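Putidaredoxin reductase (Pseudomonas putida, PDB 1Q1R) probably uses its bound FAD to pass electrons from NADH to putidaredoxin, the iron-sulfur protein that supplies cytochrome P450cam. Local coordinates at residues I279-G283 with D284-F288. Residues are numbered along the deposited sequence; the frame is centred on the assembly and turned at random.
Sequences IMAVG and DCARF. With FAD (flavin-adenine dinucleotide), chain C.
Gly283 and Ala286 close a tight turn that carries the chain from strand 279-281, at an outer position of the parallel FAD-domain sheet, into strand 286-290 of a small mixed sheet. The evidence is the i to i+3 bond from Ala286 N to Gly283 O, 3.0 Å long and nearly straight at 165°, although the donor stands well above the carbonyl plane. Asp284 and Cys285 have the backbone conformations of the two central residues of a type I beta turn. Gly283 itself has a positive phi, 90°; having no side chain, it lets the backbone take this angle and lets its CA come to 3.5 Å from FAD O2P.

Behind the turn the methyls of Ala281 and Ala286 face each other, CB to CB 4.2 Å. In Cys285, rotation about the CA-CB bond sets SG in the staggered position between the backbone N and the carbonyl carbon, turning it back to Val282 O, 3.5 Å away. That carbonyl receives a bond from a water that also donates to FAD O2P.

On the cofactor side, Asp284 N points at FAD O2P (3.0 Å, 167°), while FAD O3' donates to Asp284 OD1 at 2.6 Å. One residue thus grips phosphate and ribityl chain together, and the carboxylate's other oxygen, OD2, is held by a salt bridge to Arg134, which also bonds FAD. The Ala281-Val282-Gly283-Asp284 sequence at the end of a strand, with the Asp284 amide on the pyrophosphate and its carboxylate on the ribityl hydroxyl, is consistent with the second FAD-binding (A-x-G-D) motif of the glutathione reductase fold.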
loop_
_atom_site.group_PDB
_atom_site.type_symbol
_atom_site.label_atom_id
_atom_site.label_comp_id
_atom_site.label_asym_id
_atom_site.label_seq_id
_atom_site.Cartn_x
_atom_site.Cartn_y
_atom_site.Cartn_z
ATOM N N ILE A 279 -8.610 10.618 20.020
ATOM C CA ILE A 279 -8.738 10.051 18.677
ATOM C C ILE A 279 -7.388 9.873 17.986
ATOM O O ILE A 279 -6.620 10.826 17.839
ATOM C CB ILE A 279 -9.617 10.943 17.765
ATOM C CG1 ILE A 279 -10.978 11.200 18.420
ATOM C CG2 ILE A 279 -9.812 10.267 16.409
ATOM C CD1 ILE A 279 -11.833 12.207 17.667
ATOM N N MET A 280 -7.108 8.647 17.557
ATOM C CA MET A 280 -5.862 8.342 16.860
ATOM C C MET A 280 -6.169 7.911 15.423
ATOM O O MET A 280 -7.314 7.598 15.096
ATOM C CB MET A 280 -5.114 7.214 17.583
ATOM C CG MET A 280 -4.768 7.512 19.034
ATOM S SD MET A 280 -3.892 6.153 19.854
ATOM C CE MET A 280 -5.160 4.989 20.026
ATOM N N ALA A 281 -5.149 7.914 14.567
ATOM C CA ALA A 281 -5.299 7.486 13.174
ATOM C C ALA A 281 -4.187 6.474 12.904
ATOM O O ALA A 281 -3.142 6.515 13.554
ATOM C CB ALA A 281 -5.182 8.669 12.229
ATOM N N VAL A 282 -4.401 5.573 11.945
ATOM C CA VAL A 282 -3.410 4.536 11.658
ATOM C C VAL A 282 -3.566 3.943 10.256
ATOM O O VAL A 282 -4.679 3.845 9.738
ATOM C CB VAL A 282 -3.540 3.398 12.701
ATOM C CG1 VAL A 282 -4.922 2.775 12.610
ATOM C CG2 VAL A 282 -2.464 2.346 12.501
ATOM N N GLY A 283 -2.446 3.550 9.649
ATOM C CA GLY A 283 -2.484 2.939 8.330
ATOM C C GLY A 283 -2.391 3.873 7.141
ATOM O O GLY A 283 -1.812 4.953 7.226
ATOM N N ASP A 284 -2.964 3.438 6.020
ATOM C CA ASP A 284 -2.961 4.207 4.780
ATOM C C ASP A 284 -3.509 5.627 4.935
ATOM O O ASP A 284 -3.128 6.521 4.190
ATOM C CB ASP A 284 -3.800 3.494 3.708
ATOM C CG ASP A 284 -3.152 2.220 3.188
ATOM O OD1 ASP A 284 -2.168 1.741 3.788
ATOM O OD2 ASP A 284 -3.642 1.693 2.167
ATOM N N CYS A 285 -4.406 5.827 5.895
ATOM C CA CYS A 285 -5.029 7.135 6.090
ATOM C C CYS A 285 -4.243 8.112 6.948
ATOM O O CYS A 285 -4.606 9.286 7.032
ATOM C CB CYS A 285 -6.412 6.968 6.720
ATOM S SG CYS A 285 -6.389 6.642 8.505
ATOM N N ALA A 286 -3.172 7.643 7.577
ATOM C CA ALA A 286 -2.402 8.493 8.478
ATOM C C ALA A 286 -1.196 9.230 7.915
ATOM O O ALA A 286 -0.304 8.631 7.310
ATOM C CB ALA A 286 -1.975 7.676 9.698
ATOM N N ARG A 287 -1.184 10.545 8.116
ATOM C CA ARG A 287 -0.058 11.366 7.697
ATOM C C ARG A 287 0.696 11.650 8.990
ATOM O O ARG A 287 0.166 12.276 9.905
ATOM C CB ARG A 287 -0.516 12.677 7.056
ATOM C CG ARG A 287 0.650 13.619 6.741
ATOM C CD ARG A 287 0.262 14.654 5.718
ATOM N NE ARG A 287 -0.034 14.030 4.434
ATOM C CZ ARG A 287 0.886 13.552 3.604
ATOM N NH1 ARG A 287 2.171 13.631 3.916
ATOM N NH2 ARG A 287 0.519 12.993 2.459
ATOM N N PHE A 288 1.930 11.168 9.070
ATOM C CA PHE A 288 2.730 11.345 10.272
ATOM C C PHE A 288 4.084 11.965 9.959
ATOM O O PHE A 288 4.497 12.044 8.803
ATOM C CB PHE A 288 2.929 9.992 10.951
ATOM C CG PHE A 288 3.758 9.027 10.145
ATOM C CD1 PHE A 288 5.113 8.859 10.417
ATOM C CD2 PHE A 288 3.188 8.296 9.102
ATOM C CE1 PHE A 288 5.888 7.974 9.661
ATOM C CE2 PHE A 288 3.957 7.410 8.339
ATOM C CZ PHE A 288 5.306 7.250 8.622
HETATM P PA FAD C . -7.804 -0.406 4.176
HETATM O O1A FAD C . -8.358 0.457 3.105
HETATM O O2A FAD C . -7.308 -1.753 3.813
HETATM O O5B FAD C . -8.893 -0.578 5.338
HETATM C C5B FAD C . -9.756 0.496 5.731
HETATM C C4B FAD C . -11.182 -0.054 5.907
HETATM O O4B FAD C . -11.997 0.905 6.671
HETATM C C3B FAD C . -11.882 -0.213 4.549
HETATM O O3B FAD C . -12.703 -1.389 4.577
HETATM C C2B FAD C . -12.763 1.010 4.473
HETATM O O2B FAD C . -13.900 0.754 3.642
HETATM C C1B FAD C . -13.204 1.150 5.916
HETATM N N9A FAD C . -13.826 2.463 6.240
HETATM C C8A FAD C . -13.407 3.677 5.839
HETATM N N7A FAD C . -14.243 4.607 6.318
HETATM C C5A FAD C . -15.185 3.984 7.021
HETATM C C6A FAD C . -16.304 4.419 7.735
HETATM N N6A FAD C . -16.605 5.715 7.791
HETATM N N1A FAD C . -17.088 3.506 8.362
HETATM C C2A FAD C . -16.804 2.197 8.305
HETATM N N3A FAD C . -15.735 1.761 7.622
HETATM C C4A FAD C . -14.919 2.630 6.977
HETATM N N1 FAD C . 1.396 -3.408 0.693
HETATM C C2 FAD C . 2.658 -3.998 0.832
HETATM O O2 FAD C . 3.402 -3.650 1.748
HETATM N N3 FAD C . 3.058 -4.995 -0.075
HETATM C C4 FAD C . 2.188 -5.401 -1.114
HETATM O O4 FAD C . 2.533 -6.305 -1.872
HETATM C C4X FAD C . 0.923 -4.805 -1.252
HETATM N N5 FAD C . 0.055 -5.225 -2.217
HETATM C C5X FAD C . -1.207 -4.718 -2.333
HETATM C C6 FAD C . -2.081 -5.202 -3.329
HETATM C C7 FAD C . -3.397 -4.695 -3.433
HETATM C C7M FAD C . -4.320 -5.216 -4.551
HETATM C C8 FAD C . -3.843 -3.700 -2.526
HETATM C C8M FAD C . -5.274 -3.144 -2.590
HETATM C C9 FAD C . -2.970 -3.218 -1.535
HETATM C C9A FAD C . -1.654 -3.720 -1.435
HETATM N N10 FAD C . -0.762 -3.256 -0.430
HETATM C C10 FAD C . 0.532 -3.810 -0.340
HETATM C "C1'" FAD C . -1.183 -2.180 0.519
HETATM C "C2'" FAD C . -1.554 -2.774 1.880
HETATM O "O2'" FAD C . -2.446 -3.876 1.681
HETATM C "C3'" FAD C . -2.215 -1.717 2.783
HETATM O "O3'" FAD C . -1.348 -0.579 2.882
HETATM C "C4'" FAD C . -2.482 -2.287 4.182
HETATM O "O4'" FAD C . -3.339 -3.425 4.078
HETATM C "C5'" FAD C . -3.140 -1.256 5.115
HETATM O "O5'" FAD C . -4.502 -0.979 4.750
HETATM P P FAD C . -5.433 -0.162 5.789
HETATM O O1P FAD C . -5.990 -1.124 6.762
HETATM O O2P FAD C . -4.638 0.972 6.311
HETATM O O3P FAD C . -6.611 0.457 4.858
HETATM O O HOH W 1 -5.940 3.243 7.534
HETATM O O HOH W 2 0.781 6.327 6.741
#